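Long-range contacts in SusD superfamily protein (Bacteroides vulgatus, PDB 3MYV), which probably binds polysaccharide at the bacterial outer membrane, as a member of the SusD family of saccharide-binding proteins: residues F38-M43 against R397-L402; D42-D47 against N58-F63; D47-E52 against Y414-V419; K406-K411 against E421-D426. One frame throughout, in Å; residues are numbered along the deposited sequence. Where two conformers were deposited one is given.

Contact 1: residues F38-M43 against R397-L402; sequences FAYGDM and RFFDLL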
loop_
_atom_site.group_PDB
_atom_site.type_symbol
_atom_site.label_atom_id
_atom_site.label_comp_id
_atom_site.label_asym_id
_atom_site.label_seq_id
_atom_site.Cartn_x
_atom_site.Cartn_y
_atom_site.Cartn_z
ATOM N N PHE A 38 2.698 -3.264 -5.273
ATOM C CA PHE A 38 3.818 -2.349 -5.238
ATOM C C PHE A 38 4.177 -1.935 -6.628
ATOM O O PHE A 38 4.439 -0.767 -6.865
ATOM C CB PHE A 38 4.991 -2.976 -4.490
ATOM C CG PHE A 38 4.628 -3.390 -3.089
ATOM C CD1 PHE A 38 4.428 -2.434 -2.109
ATOM C CD2 PHE A 38 4.454 -4.712 -2.764
ATOM C CE1 PHE A 38 4.053 -2.800 -0.838
ATOM C CE2 PHE A 38 4.086 -5.092 -1.494
ATOM C CZ PHE A 38 3.886 -4.147 -0.528
ATOM N N ALA A 39 4.164 -2.881 -7.563
ATOM C CA ALA A 39 4.361 -2.544 -8.972
ATOM C C ALA A 39 3.367 -1.475 -9.377
ATOM O O ALA A 39 3.690 -0.513 -10.071
ATOM C CB ALA A 39 4.214 -3.781 -9.835
ATOM N N TYR A 40 2.138 -1.655 -8.929
ATOM C CA TYR A 40 1.041 -0.782 -9.317
ATOM C C TYR A 40 1.249 0.629 -8.759
ATOM O O TYR A 40 1.254 1.615 -9.502
ATOM C CB TYR A 40 -0.277 -1.387 -8.811
ATOM C CG TYR A 40 -1.516 -0.758 -9.395
ATOM C CD1 TYR A 40 -2.037 0.412 -8.867
ATOM C CD2 TYR A 40 -2.160 -1.338 -10.491
ATOM C CE1 TYR A 40 -3.189 1.007 -9.408
ATOM C CE2 TYR A 40 -3.297 -0.747 -11.041
ATOM C CZ TYR A 40 -3.802 0.426 -10.489
ATOM O OH TYR A 40 -4.921 1.000 -11.052
ATOM N N GLY A 41 1.487 0.707 -7.460
ATOM C CA GLY A 41 1.695 1.991 -6.785
ATOM C C GLY A 41 2.951 2.777 -7.158
ATOM O O GLY A 41 2.949 4.001 -7.118
ATOM N N ASP A 42 4.044 2.080 -7.465
ATOM C CA ASP A 42 5.310 2.733 -7.794
ATOM C C ASP A 42 5.492 2.964 -9.290
ATOM O O ASP A 42 5.918 4.044 -9.711
ATOM C CB ASP A 42 6.477 1.905 -7.266
ATOM C CG ASP A 42 6.633 2.022 -5.754
ATOM O OD1 ASP A 42 7.018 3.107 -5.319
ATOM O OD2 ASP A 42 6.391 1.028 -5.030
HETATM N N MSE A 43 5.185 1.951 -10.116
HETATM C CA MSE A 43 5.484 2.052 -11.538
HETATM C C MSE A 43 4.603 3.072 -12.249
HETATM O O MSE A 43 4.981 3.581 -13.301
HETATM C CB MSE A 43 5.394 0.691 -12.232
HETATM C CG MSE A 43 6.467 -0.308 -11.697
HETATM SE SE MSE A 43 8.263 0.160 -12.252
HETATM C CE MSE A 43 9.179 -0.631 -10.770
ATOM N N ARG A 397 3.305 6.186 -4.328
ATOM C CA ARG A 397 3.445 7.418 -5.115
ATOM C C ARG A 397 2.307 7.718 -6.079
ATOM O O ARG A 397 1.784 8.856 -6.098
ATOM C CB ARG A 397 4.791 7.456 -5.858
ATOM C CG ARG A 397 5.073 8.768 -6.599
ATOM C CD ARG A 397 5.275 9.983 -5.656
ATOM N NE ARG A 397 5.792 11.129 -6.404
ATOM C CZ ARG A 397 5.736 12.405 -6.021
ATOM N NH1 ARG A 397 5.167 12.745 -4.893
ATOM N NH2 ARG A 397 6.262 13.347 -6.796
ATOM N N PHE A 398 1.935 6.738 -6.903
ATOM C CA PHE A 398 0.818 6.937 -7.805
ATOM C C PHE A 398 -0.434 7.407 -7.084
ATOM O O PHE A 398 -1.042 8.389 -7.493
ATOM C CB PHE A 398 0.539 5.670 -8.648
ATOM C CG PHE A 398 -0.757 5.688 -9.428
ATOM C CD1 PHE A 398 -0.904 6.457 -10.585
ATOM C CD2 PHE A 398 -1.817 4.850 -9.050
ATOM C CE1 PHE A 398 -2.090 6.425 -11.305
ATOM C CE2 PHE A 398 -2.983 4.815 -9.777
ATOM C CZ PHE A 398 -3.122 5.611 -10.905
ATOM N N PHE A 399 -0.812 6.700 -6.022
ATOM C CA PHE A 399 -2.038 6.989 -5.288
ATOM C C PHE A 399 -1.971 8.350 -4.590
ATOM O O PHE A 399 -2.947 9.109 -4.583
ATOM C CB PHE A 399 -2.302 5.911 -4.239
ATOM C CG PHE A 399 -2.549 4.547 -4.796
ATOM C CD1 PHE A 399 -3.613 4.311 -5.642
ATOM C CD2 PHE A 399 -1.717 3.488 -4.449
ATOM C CE1 PHE A 399 -3.860 3.026 -6.125
ATOM C CE2 PHE A 399 -1.956 2.217 -4.935
ATOM C CZ PHE A 399 -3.022 1.988 -5.761
ATOM N N ASP A 400 -0.796 8.687 -4.069
ATOM C CA ASP A 400 -0.635 9.944 -3.322
ATOM C C ASP A 400 -0.746 11.168 -4.236
ATOM O O ASP A 400 -1.321 12.177 -3.858
ATOM C CB ASP A 400 0.689 9.967 -2.552
ATOM C CG ASP A 400 0.674 9.049 -1.316
ATOM O OD1 ASP A 400 -0.405 8.671 -0.803
ATOM O OD2 ASP A 400 1.759 8.702 -0.848
ATOM N N LEU A 401 -0.203 11.072 -5.442
ATOM C CA LEU A 401 -0.322 12.173 -6.382
ATOM C C LEU A 401 -1.764 12.270 -6.889
ATOM O O LEU A 401 -2.380 13.367 -6.890
ATOM C CB LEU A 401 0.675 12.024 -7.526
ATOM C CG LEU A 401 2.126 12.358 -7.135
ATOM C CD1 LEU A 401 3.083 11.929 -8.231
ATOM C CD2 LEU A 401 2.293 13.870 -6.813
ATOM N N LEU A 402 -2.330 11.131 -7.277
ATOM C CA LEU A 402 -3.636 11.176 -7.944
ATOM C C LEU A 402 -4.739 11.612 -6.975
ATOM O O LEU A 402 -5.584 12.400 -7.355
ATOM C CB LEU A 402 -3.981 9.861 -8.651
ATOM C CG LEU A 402 -4.285 10.148 -10.122
ATOM C CD1 LEU A 402 -3.114 10.867 -10.751
ATOM C CD2 LEU A 402 -4.625 8.903 -10.922
HETATM O O HOH W 1 5.710 4.575 -3.483
#
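Gly41 and Phe398 bring two buried helices together where their backbones lie only 5.1 Å apart, CA to CA. There Gly41 O, near the C-terminal end of helix 36-43, accepts a hydrogen bond from Phe398 N in the first turn of helix 397-403; it measures 2.9 Å, lies in the carbonyl plane and is nearly straight (165°). The lack of a side chain at Gly41 is consistent with so close an approach, and Phe399 CE2 rests 4.1 Å from Gly41 CA. The axes of the two short segments pass 7.5 Å apart at 50°, and the end of one helix lies against the start of the other, joining residues over 350 positions apart in this SusD-family fold. Beside the bond stands an aromatic cluster. The Tyr40 ring reaches across because chi1, -167°, turns CG away from the backbone N, putting CD1 3.6 Å from Phe399 CZ and CE1 3.8 Å from Phe398 CE2. The Tyr40 and Phe399 planes are nearly parallel but slid apart, while Phe398 stands steeply to Tyr40. The other flank is looser and wetter: one water donates to Asp42 OD1 and accepts from Arg397 N, and the partly exposed Arg397 chain leads away to a salt bridge with Asp46.

Contact 2: residues D42-D47 against N58-F63; sequences DMKGDD and NTCYMF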
loop_
_atom_site.group_PDB
_atom_site.type_symbol
_atom_site.label_atom_id
_atom_site.label_comp_id
_atom_site.label_asym_id
_atom_site.label_seq_id
_atom_site.Cartn_x
_atom_site.Cartn_y
_atom_site.Cartn_z
ATOM N N ASP A 42 4.044 2.080 -7.465
ATOM C CA ASP A 42 5.310 2.733 -7.794
ATOM C C ASP A 42 5.492 2.964 -9.290
ATOM O O ASP A 42 5.918 4.044 -9.711
ATOM C CB ASP A 42 6.477 1.905 -7.266
ATOM C CG ASP A 42 6.633 2.022 -5.754
ATOM O OD1 ASP A 42 7.018 3.107 -5.319
ATOM O OD2 ASP A 42 6.391 1.028 -5.030
HETATM N N MSE A 43 5.185 1.951 -10.116
HETATM C CA MSE A 43 5.484 2.052 -11.538
HETATM C C MSE A 43 4.603 3.072 -12.249
HETATM O O MSE A 43 4.981 3.581 -13.301
HETATM C CB MSE A 43 5.394 0.691 -12.232
HETATM C CG MSE A 43 6.467 -0.308 -11.697
HETATM SE SE MSE A 43 8.263 0.160 -12.252
HETATM C CE MSE A 43 9.179 -0.631 -10.770
ATOM N N LYS A 44 3.458 3.388 -11.658
ATOM C CA LYS A 44 2.522 4.377 -12.204
ATOM C C LYS A 44 2.794 5.821 -11.757
ATOM O O LYS A 44 2.162 6.783 -12.247
ATOM C CB LYS A 44 1.081 3.945 -11.855
ATOM C CG LYS A 44 0.695 2.639 -12.504
ATOM C CD LYS A 44 -0.722 2.154 -12.199
ATOM C CE LYS A 44 -1.110 0.984 -13.116
ATOM N NZ LYS A 44 -1.275 1.450 -14.517
ATOM N N GLY A 45 3.701 5.971 -10.804
ATOM C CA GLY A 45 4.157 7.285 -10.372
ATOM C C GLY A 45 5.275 7.861 -11.247
ATOM O O GLY A 45 5.483 7.438 -12.394
ATOM N N ASP A 46 5.992 8.827 -10.679
ATOM C CA ASP A 46 7.112 9.487 -11.363
ATOM C C ASP A 46 8.487 9.103 -10.820
ATOM O O ASP A 46 9.529 9.592 -11.316
ATOM C CB ASP A 46 6.923 11.014 -11.292
ATOM C CG ASP A 46 6.870 11.528 -9.874
ATOM O OD1 ASP A 46 6.789 10.706 -8.949
ATOM O OD2 ASP A 46 6.905 12.755 -9.693
ATOM N N ASP A 47 8.513 8.236 -9.803
ATOM C CA ASP A 47 9.776 7.924 -9.095
ATOM C C ASP A 47 10.398 6.575 -9.406
ATOM O O ASP A 47 11.592 6.362 -9.126
ATOM C CB ASP A 47 9.574 8.013 -7.583
ATOM C CG ASP A 47 9.377 9.451 -7.103
ATOM O OD1 ASP A 47 9.997 10.359 -7.707
ATOM O OD2 ASP A 47 8.616 9.644 -6.121
ATOM N N ASN A 58 6.250 -3.641 -16.121
ATOM C CA ASN A 58 6.189 -3.039 -17.441
ATOM C C ASN A 58 4.750 -2.619 -17.835
ATOM O O ASN A 58 4.528 -1.484 -18.237
ATOM C CB ASN A 58 6.808 -3.974 -18.459
ATOM C CG ASN A 58 6.918 -3.344 -19.822
ATOM O OD1 ASN A 58 5.982 -3.371 -20.589
ATOM N ND2 ASN A 58 8.060 -2.776 -20.118
ATOM N N THR A 59 3.796 -3.535 -17.679
ATOM C CA THR A 59 2.410 -3.277 -18.044
ATOM C C THR A 59 1.826 -2.208 -17.114
ATOM O O THR A 59 1.138 -1.334 -17.579
ATOM C CB THR A 59 1.576 -4.572 -18.056
ATOM O OG1 THR A 59 1.571 -5.186 -16.753
ATOM C CG2 THR A 59 2.150 -5.579 -19.137
ATOM N N CYS A 60 2.156 -2.230 -15.817
ATOM C CA CYS A 60 1.732 -1.103 -14.945
ATOM C C CYS A 60 2.335 0.237 -15.395
ATOM O O CYS A 60 1.629 1.246 -15.540
ATOM C CB CYS A 60 2.060 -1.378 -13.474
ATOM S SG CYS A 60 1.012 -2.666 -12.730
ATOM N N TYR A 61 3.636 0.253 -15.634
ATOM C CA TYR A 61 4.304 1.482 -16.076
ATOM C C TYR A 61 3.694 2.034 -17.359
ATOM O O TYR A 61 3.489 3.243 -17.504
ATOM C CB TYR A 61 5.779 1.166 -16.278
ATOM C CG TYR A 61 6.601 2.245 -16.906
ATOM C CD1 TYR A 61 6.951 3.375 -16.184
ATOM C CD2 TYR A 61 7.134 2.084 -18.176
ATOM C CE1 TYR A 61 7.763 4.378 -16.765
ATOM C CE2 TYR A 61 7.944 3.056 -18.754
ATOM C CZ TYR A 61 8.259 4.195 -18.040
ATOM O OH TYR A 61 9.042 5.144 -18.630
HETATM N N MSE A 62 3.414 1.128 -18.290
HETATM C CA MSE A 62 2.881 1.494 -19.602
HETATM C C MSE A 62 1.349 1.614 -19.616
HETATM O O MSE A 62 0.758 1.836 -20.677
HETATM C CB MSE A 62 3.339 0.463 -20.631
HETATM C CG MSE A 62 4.851 0.399 -20.830
HETATM SE SE MSE A 62 5.633 2.033 -21.483
HETATM C CE MSE A 62 4.851 2.136 -23.295
ATOM N N PHE A 63 0.699 1.495 -18.455
ATOM C CA PHE A 63 -0.789 1.450 -18.392
ATOM C C PHE A 63 -1.383 0.535 -19.478
ATOM O O PHE A 63 -2.409 0.833 -20.065
ATOM C CB PHE A 63 -1.420 2.852 -18.425
ATOM C CG PHE A 63 -1.148 3.661 -17.171
ATOM C CD1 PHE A 63 0.139 4.132 -16.894
ATOM C CD2 PHE A 63 -2.174 3.937 -16.256
ATOM C CE1 PHE A 63 0.416 4.860 -15.697
ATOM C CE2 PHE A 63 -1.927 4.683 -15.069
ATOM C CZ PHE A 63 -0.628 5.136 -14.785
#
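Lys44, Met43 and Phe63 contribute most of the surface buried here, where the turn after helix 36-43 meets the end of helix 56-61. Lys44 runs extended until its last torsion, chi4 -69°, which bends the ammonium toward Cys60 O at 3.1 Å from NZ, in the carbonyl plane and on a lone pair. The same bend sets NZ over one face of the Phe63 ring, 3.3 Å from its centroid and 19° off the normal, a cation-pi contact; farther back, Lys44 CB and CG lie near Phe63 CZ. Phe63, at positive phi, is the C' residue of a Schellman motif, a backbone turn consistent with bringing its ring over NZ, and its N bonds to Cys60 O. That carbonyl therefore serves two donors. Met43 packs by its CB, 4.1 Å from both Cys60 CB and Tyr61 CB, while Met43 O meets the edge of the Tyr61 ring in plane, 3.5 Å from CD1. A methionine in place of Lys44 would probably leave Cys60 O with one donor fewer and the Phe63 face without its cation. Since NZ also hydrogen-bonds His65 NE2, two polar partners and a ring hold the buried ammonium, likely offsetting much of the cost of burying its charge.

Contact 3: residues D47-E52 against Y414-V419; sequences DMQSSE and YHLPSV. With EDO (1,2-ethanediol), chain D.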
loop_
_atom_site.group_PDB
_atom_site.type_symbol
_atom_site.label_atom_id
_atom_site.label_comp_id
_atom_site.label_asym_id
_atom_site.label_seq_id
_atom_site.Cartn_x
_atom_site.Cartn_y
_atom_site.Cartn_z
ATOM N N ASP A 47 8.513 8.236 -9.803
ATOM C CA ASP A 47 9.776 7.924 -9.095
ATOM C C ASP A 47 10.398 6.575 -9.406
ATOM O O ASP A 47 11.592 6.362 -9.126
ATOM C CB ASP A 47 9.574 8.013 -7.583
ATOM C CG ASP A 47 9.377 9.451 -7.103
ATOM O OD1 ASP A 47 9.997 10.359 -7.707
ATOM O OD2 ASP A 47 8.616 9.644 -6.121
HETATM N N MSE A 48 9.602 5.674 -9.976
HETATM C CA MSE A 48 10.099 4.395 -10.482
HETATM C C MSE A 48 9.560 4.138 -11.864
HETATM O O MSE A 48 8.489 4.635 -12.213
HETATM C CB MSE A 48 9.686 3.246 -9.571
HETATM C CG MSE A 48 10.205 3.363 -8.148
HETATM SE SE MSE A 48 10.297 1.701 -7.154
HETATM C CE MSE A 48 11.905 0.977 -7.921
ATOM N N GLN A 49 10.333 3.390 -12.650
ATOM C CA GLN A 49 9.933 3.039 -13.991
ATOM C C GLN A 49 10.349 1.615 -14.311
ATOM O O GLN A 49 11.229 1.024 -13.658
ATOM C CB GLN A 49 10.546 4.030 -14.997
ATOM C CG GLN A 49 12.073 3.942 -15.078
ATOM C CD GLN A 49 12.621 4.637 -16.289
ATOM O OE1 GLN A 49 12.815 5.849 -16.293
ATOM N NE2 GLN A 49 12.900 3.862 -17.318
ATOM N N SER A 50 9.726 1.068 -15.338
ATOM C CA SER A 50 10.128 -0.212 -15.893
ATOM C C SER A 50 11.474 -0.164 -16.623
ATOM O O SER A 50 11.897 0.863 -17.147
ATOM C CB SER A 50 9.045 -0.691 -16.898
ATOM O OG SER A 50 9.328 -1.979 -17.388
ATOM N N SER A 51 12.150 -1.306 -16.649
ATOM C CA SER A 51 13.225 -1.532 -17.586
ATOM C C SER A 51 12.570 -2.027 -18.881
ATOM O O SER A 51 11.340 -2.012 -19.001
ATOM C CB SER A 51 14.167 -2.599 -17.055
ATOM O OG SER A 51 13.478 -3.823 -16.910
ATOM N N GLU A 52 13.373 -2.569 -19.794
ATOM C CA GLU A 52 12.849 -3.183 -21.024
ATOM C C GLU A 52 12.239 -4.566 -20.762
ATOM O O GLU A 52 11.570 -5.119 -21.616
ATOM C CB GLU A 52 13.933 -3.291 -22.102
ATOM C CG GLU A 52 14.509 -1.956 -22.553
ATOM C CD GLU A 52 15.710 -2.106 -23.483
ATOM O OE1 GLU A 52 15.882 -3.186 -24.097
ATOM O OE2 GLU A 52 16.487 -1.139 -23.592
ATOM N N TYR A 414 15.542 8.670 -18.485
ATOM C CA TYR A 414 15.655 7.434 -19.222
ATOM C C TYR A 414 14.316 6.676 -19.259
ATOM O O TYR A 414 14.265 5.446 -19.322
ATOM C CB TYR A 414 16.800 6.579 -18.663
ATOM C CG TYR A 414 16.921 6.416 -17.156
ATOM C CD1 TYR A 414 16.179 5.447 -16.471
ATOM C CD2 TYR A 414 17.847 7.168 -16.421
ATOM C CE1 TYR A 414 16.312 5.270 -15.101
ATOM C CE2 TYR A 414 18.006 6.991 -15.061
ATOM C CZ TYR A 414 17.230 6.035 -14.392
ATOM O OH TYR A 414 17.400 5.861 -13.039
ATOM N N HIS A 415 13.229 7.428 -19.276
ATOM C CA HIS A 415 11.917 6.842 -19.514
ATOM C C HIS A 415 11.875 6.100 -20.846
ATOM O O HIS A 415 12.561 6.470 -21.813
ATOM C CB HIS A 415 10.820 7.903 -19.458
ATOM C CG HIS A 415 10.401 8.267 -18.063
ATOM N ND1 HIS A 415 9.562 7.472 -17.309
ATOM C CD2 HIS A 415 10.686 9.345 -17.298
ATOM C CE1 HIS A 415 9.364 8.044 -16.135
ATOM N NE2 HIS A 415 10.051 9.171 -16.095
ATOM N N LEU A 416 11.059 5.057 -20.895
ATOM C CA LEU A 416 10.889 4.287 -22.119
ATOM C C LEU A 416 10.057 5.010 -23.164
ATOM O O LEU A 416 9.228 5.868 -22.835
ATOM C CB LEU A 416 10.219 2.953 -21.813
ATOM C CG LEU A 416 10.859 2.046 -20.754
ATOM C CD1 LEU A 416 10.136 0.704 -20.721
ATOM C CD2 LEU A 416 12.343 1.860 -21.043
ATOM N N PRO A 417 10.249 4.644 -24.439
ATOM C CA PRO A 417 9.407 5.268 -25.470
ATOM C C PRO A 417 7.919 5.008 -25.217
ATOM O O PRO A 417 7.544 3.966 -24.705
ATOM C CB PRO A 417 9.847 4.572 -26.775
ATOM C CG PRO A 417 11.212 4.032 -26.497
ATOM C CD PRO A 417 11.243 3.717 -25.005
ATOM N N SER A 418 7.090 5.965 -25.591
ATOM C CA SER A 418 5.651 5.840 -25.518
ATOM C C SER A 418 5.061 5.784 -24.125
ATOM O O SER A 418 3.866 5.550 -23.998
ATOM C CB SER A 418 5.174 4.645 -26.344
ATOM O OG SER A 418 5.530 4.833 -27.696
ATOM N N VAL A 419 5.859 6.038 -23.087
ATOM C CA VAL A 419 5.299 6.191 -21.738
ATOM C C VAL A 419 4.230 7.302 -21.766
ATOM O O VAL A 419 4.334 8.262 -22.555
ATOM C CB VAL A 419 6.366 6.512 -20.681
ATOM C CG1 VAL A 419 7.041 7.870 -20.960
ATOM C CG2 VAL A 419 5.742 6.463 -19.268
HETATM C C1 EDO D . 19.280 -3.067 -22.549
HETATM O O1 EDO D . 20.603 -2.823 -22.983
HETATM C C2 EDO D . 18.926 -4.454 -23.050
HETATM O O2 EDO D . 18.068 -4.301 -24.174
HETATM O O HOH W 2 13.971 8.401 -15.903
#
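This is a polar contact centred on one amide side chain reaching from a short strand into a loop: Gln49, on strand 48-50, docks against residues 414-416 of the loop linking strands 408-409 and 422-423. Strand 48-50 pairs with strand 277-279, so the loop packs on a separate two-stranded sheet, 362 residues separating the two segments in contact. The Gln49 chain leaves its backbone in the crowded position, CG between N and the carbonyl carbon (chi1 66°), then extends to the loop. Its NE2 gives one proton to Tyr414 O at 2.9 Å, approaching from above that carbonyl's plane, and the other to its neighbour Ser50 O at 3.2 Å; both acceptors lie close to the amide plane. Gln49 OE1 takes a proton from a water at 2.8 Å, and the water accepts from Tyr414 N. The same OE1 sits over one face of the His415 imidazole, whose ND1 bonds Tyr61. Leu416 lays CD1 against the backbone carbonyl Ser51 O, at 3.4 Å, by van der Waals contact. A leucine in place of Gln49 would probably leave Tyr414 O without this donor and the water without its OE1 acceptor. With both amide protons and the oxygen engaged, the group is probably held against a flip, which would turn its oxygen toward Tyr414 O and Ser50 O.

Contact 4: residues K406-K411 against E421-D426; sequences KTIVRK and EEVDWD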
loop_
_atom_site.group_PDB
_atom_site.type_symbol
_atom_site.label_atom_id
_atom_site.label_comp_id
_atom_site.label_asym_id
_atom_site.label_seq_id
_atom_site.Cartn_x
_atom_site.Cartn_y
_atom_site.Cartn_z
ATOM N N LYS A 406 -3.152 15.814 -8.442
ATOM C CA LYS A 406 -1.937 16.229 -9.147
ATOM C C LYS A 406 -1.801 15.570 -10.514
ATOM O O LYS A 406 -2.377 14.512 -10.762
ATOM C CB LYS A 406 -0.687 15.925 -8.322
ATOM C CG LYS A 406 -0.683 16.507 -6.903
ATOM C CD LYS A 406 -0.674 18.046 -6.912
ATOM C CE LYS A 406 -0.635 18.589 -5.503
ATOM N NZ LYS A 406 -0.526 20.099 -5.524
ATOM N N THR A 407 -1.005 16.185 -11.386
ATOM C CA THR A 407 -0.622 15.554 -12.653
ATOM C C THR A 407 0.727 14.888 -12.427
ATOM O O THR A 407 1.676 15.537 -11.978
ATOM C CB THR A 407 -0.467 16.577 -13.762
ATOM O OG1 THR A 407 -1.687 17.286 -13.889
ATOM C CG2 THR A 407 -0.101 15.905 -15.097
ATOM N N ILE A 408 0.792 13.586 -12.694
ATOM C CA ILE A 408 2.046 12.832 -12.598
ATOM C C ILE A 408 2.796 13.072 -13.908
ATOM O O ILE A 408 2.277 12.782 -14.987
ATOM C CB ILE A 408 1.802 11.324 -12.366
ATOM C CG1 ILE A 408 0.856 11.101 -11.169
ATOM C CG2 ILE A 408 3.131 10.595 -12.088
ATOM C CD1 ILE A 408 0.405 9.700 -11.007
ATOM N N VAL A 409 3.984 13.661 -13.810
ATOM C CA VAL A 409 4.809 13.964 -14.977
ATOM C C VAL A 409 5.928 12.926 -15.088
ATOM O O VAL A 409 6.746 12.761 -14.172
ATOM C CB VAL A 409 5.399 15.376 -14.902
ATOM C CG1 VAL A 409 6.310 15.631 -16.113
ATOM C CG2 VAL A 409 4.272 16.424 -14.815
ATOM N N ARG A 410 5.927 12.221 -16.208
ATOM C CA ARG A 410 6.813 11.090 -16.471
ATOM C C ARG A 410 7.390 11.289 -17.856
ATOM O O ARG A 410 6.895 10.751 -18.844
ATOM C CB ARG A 410 6.024 9.770 -16.378
ATOM C CG ARG A 410 5.154 9.699 -15.116
ATOM C CD ARG A 410 3.850 8.939 -15.307
ATOM N NE ARG A 410 4.065 7.516 -15.126
ATOM C CZ ARG A 410 3.751 6.554 -15.990
ATOM N NH1 ARG A 410 3.136 6.814 -17.122
ATOM N NH2 ARG A 410 4.019 5.302 -15.669
ATOM N N LYS A 411 8.433 12.102 -17.923
ATOM C CA LYS A 411 9.048 12.424 -19.198
ATOM C C LYS A 411 10.538 12.691 -19.047
ATOM O O LYS A 411 11.049 12.946 -17.940
ATOM C CB LYS A 411 8.316 13.597 -19.862
ATOM C CG LYS A 411 8.454 14.937 -19.181
ATOM C CD LYS A 411 7.588 15.979 -19.892
ATOM C CE LYS A 411 7.678 17.340 -19.194
ATOM N NZ LYS A 411 6.969 18.432 -19.936
ATOM N N GLU A 421 3.060 10.476 -20.566
ATOM C CA GLU A 421 3.883 11.509 -19.936
ATOM C C GLU A 421 3.161 12.358 -18.898
ATOM O O GLU A 421 3.802 12.981 -18.049
ATOM C CB GLU A 421 4.481 12.428 -21.008
ATOM C CG GLU A 421 5.470 11.728 -21.923
ATOM C CD GLU A 421 6.206 12.672 -22.845
ATOM O OE1 GLU A 421 5.828 13.857 -22.954
ATOM O OE2 GLU A 421 7.175 12.223 -23.456
ATOM N N GLU A 422 1.837 12.436 -18.994
ATOM C CA GLU A 422 1.036 13.135 -17.996
ATOM C C GLU A 422 -0.150 12.275 -17.623
ATOM O O GLU A 422 -0.920 11.857 -18.495
ATOM C CB GLU A 422 0.563 14.497 -18.523
ATOM C CG GLU A 422 1.721 15.434 -18.783
ATOM C CD GLU A 422 1.305 16.875 -19.039
ATOM O OE1 GLU A 422 0.133 17.138 -19.368
ATOM O OE2 GLU A 422 2.180 17.757 -18.914
ATOM N N VAL A 423 -0.263 11.953 -16.343
ATOM C CA VAL A 423 -1.368 11.128 -15.836
ATOM C C VAL A 423 -2.053 11.881 -14.703
ATOM O O VAL A 423 -1.395 12.366 -13.774
ATOM C CB VAL A 423 -0.869 9.768 -15.347
ATOM C CG1 VAL A 423 -1.982 9.013 -14.590
ATOM C CG2 VAL A 423 -0.329 8.959 -16.544
ATOM N N ASP A 424 -3.376 11.998 -14.780
ATOM C CA ASP A 424 -4.137 12.625 -13.715
ATOM C C ASP A 424 -5.427 11.853 -13.560
ATOM O O ASP A 424 -5.611 10.837 -14.226
ATOM C CB ASP A 424 -4.370 14.118 -14.002
ATOM C CG ASP A 424 -5.266 14.376 -15.160
ATOM O OD1 ASP A 424 -5.994 13.473 -15.634
ATOM O OD2 ASP A 424 -5.246 15.544 -15.595
ATOM N N TRP A 425 -6.324 12.324 -12.709
ATOM C CA TRP A 425 -7.522 11.553 -12.407
ATOM C C TRP A 425 -8.606 11.586 -13.508
ATOM O O TRP A 425 -9.696 11.045 -13.325
ATOM C CB TRP A 425 -8.049 11.900 -11.017
ATOM C CG TRP A 425 -8.532 13.284 -10.777
ATOM C CD1 TRP A 425 -8.993 14.168 -11.709
ATOM C CD2 TRP A 425 -8.666 13.939 -9.500
ATOM N NE1 TRP A 425 -9.375 15.347 -11.097
ATOM C CE2 TRP A 425 -9.206 15.224 -9.742
ATOM C CE3 TRP A 425 -8.419 13.554 -8.180
ATOM C CZ2 TRP A 425 -9.455 16.144 -8.714
ATOM C CZ3 TRP A 425 -8.667 14.476 -7.149
ATOM C CH2 TRP A 425 -9.177 15.747 -7.423
ATOM N N ASP A 426 -8.321 12.255 -14.619
ATOM C CA ASP A 426 -9.216 12.253 -15.791
ATOM C C ASP A 426 -8.752 11.244 -16.828
ATOM O O ASP A 426 -9.454 11.003 -17.810
ATOM C CB ASP A 426 -9.266 13.632 -16.433
ATOM C CG ASP A 426 -9.928 14.676 -15.544
ATOM O OD1 ASP A 426 -10.840 14.341 -14.781
ATOM O OD2 ASP A 426 -9.536 15.844 -15.647
HETATM O O HOH W 3 -5.073 13.727 -10.459
HETATM O O HOH W 4 -3.066 17.311 -16.205
#
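Ile408 and Val423 form the hydrogen-bonded pair of a two-stranded antiparallel sheet, in which strand 408-409 runs against 422-423, the two joined by the loop after Val409. Ile408 N reaches Val423 O at 2.7 Å and Val423 N returns to Ile408 O at 3.0 Å; two residues farther along, Arg410 N bonds Glu421 O at 2.9 Å. Glu421, on the exposed side, can be followed outward. Its CB lies 3.7 Å from Arg410 O, and CG, anti to the carbonyl carbon (chi1 -66°), comes nearer still at 3.5 Å from that oxygen. The carboxylate then crosses the Lys411 chain at about a right angle: CD is 3.8 Å from Lys411 CB, OE1 and OE2 both lie near that carbon, and OE1 also nears Lys411 CD, but Lys411 NZ stays 5.6 Å from Glu421 OE1, too far for a salt bridge. Arg410 NH1 comes obliquely to Val423 CG2, and the Arg410 guanidinium bonds Asp420 O, Tyr61 O and Met43 O. At the far end a water donates to Asp424 OD2 and lies 2.7 Å from Thr407 OG1, while Asp424 OD1 closes an Asx turn by accepting from Asp426 N.

The four contacts form one continuous patch that ties residues 38-63 to residues 397-426. Contacts 1 and 2 share Asp42 and Met43, with centres about 8 Å apart, and Phe398 CD1 packs 3.4 Å from Lys44 CB. Contact 3, also about 8 Å from contact 2 between centres, is reached through Tyr61, whose OH lies 3.0 Å from Leu416 N. Arg410 carries contact 4 inward to contact 2: its NE is 3.1 Å from Gly45 O. Contacts 1 and 4 meet where Phe398 CD1 lies 3.5 Å from Ile408 CD1. None of the segments includes a ligand of the sodium ion, which is bound by Asn254, Ser255, Asp258, Pro260 and Leu325.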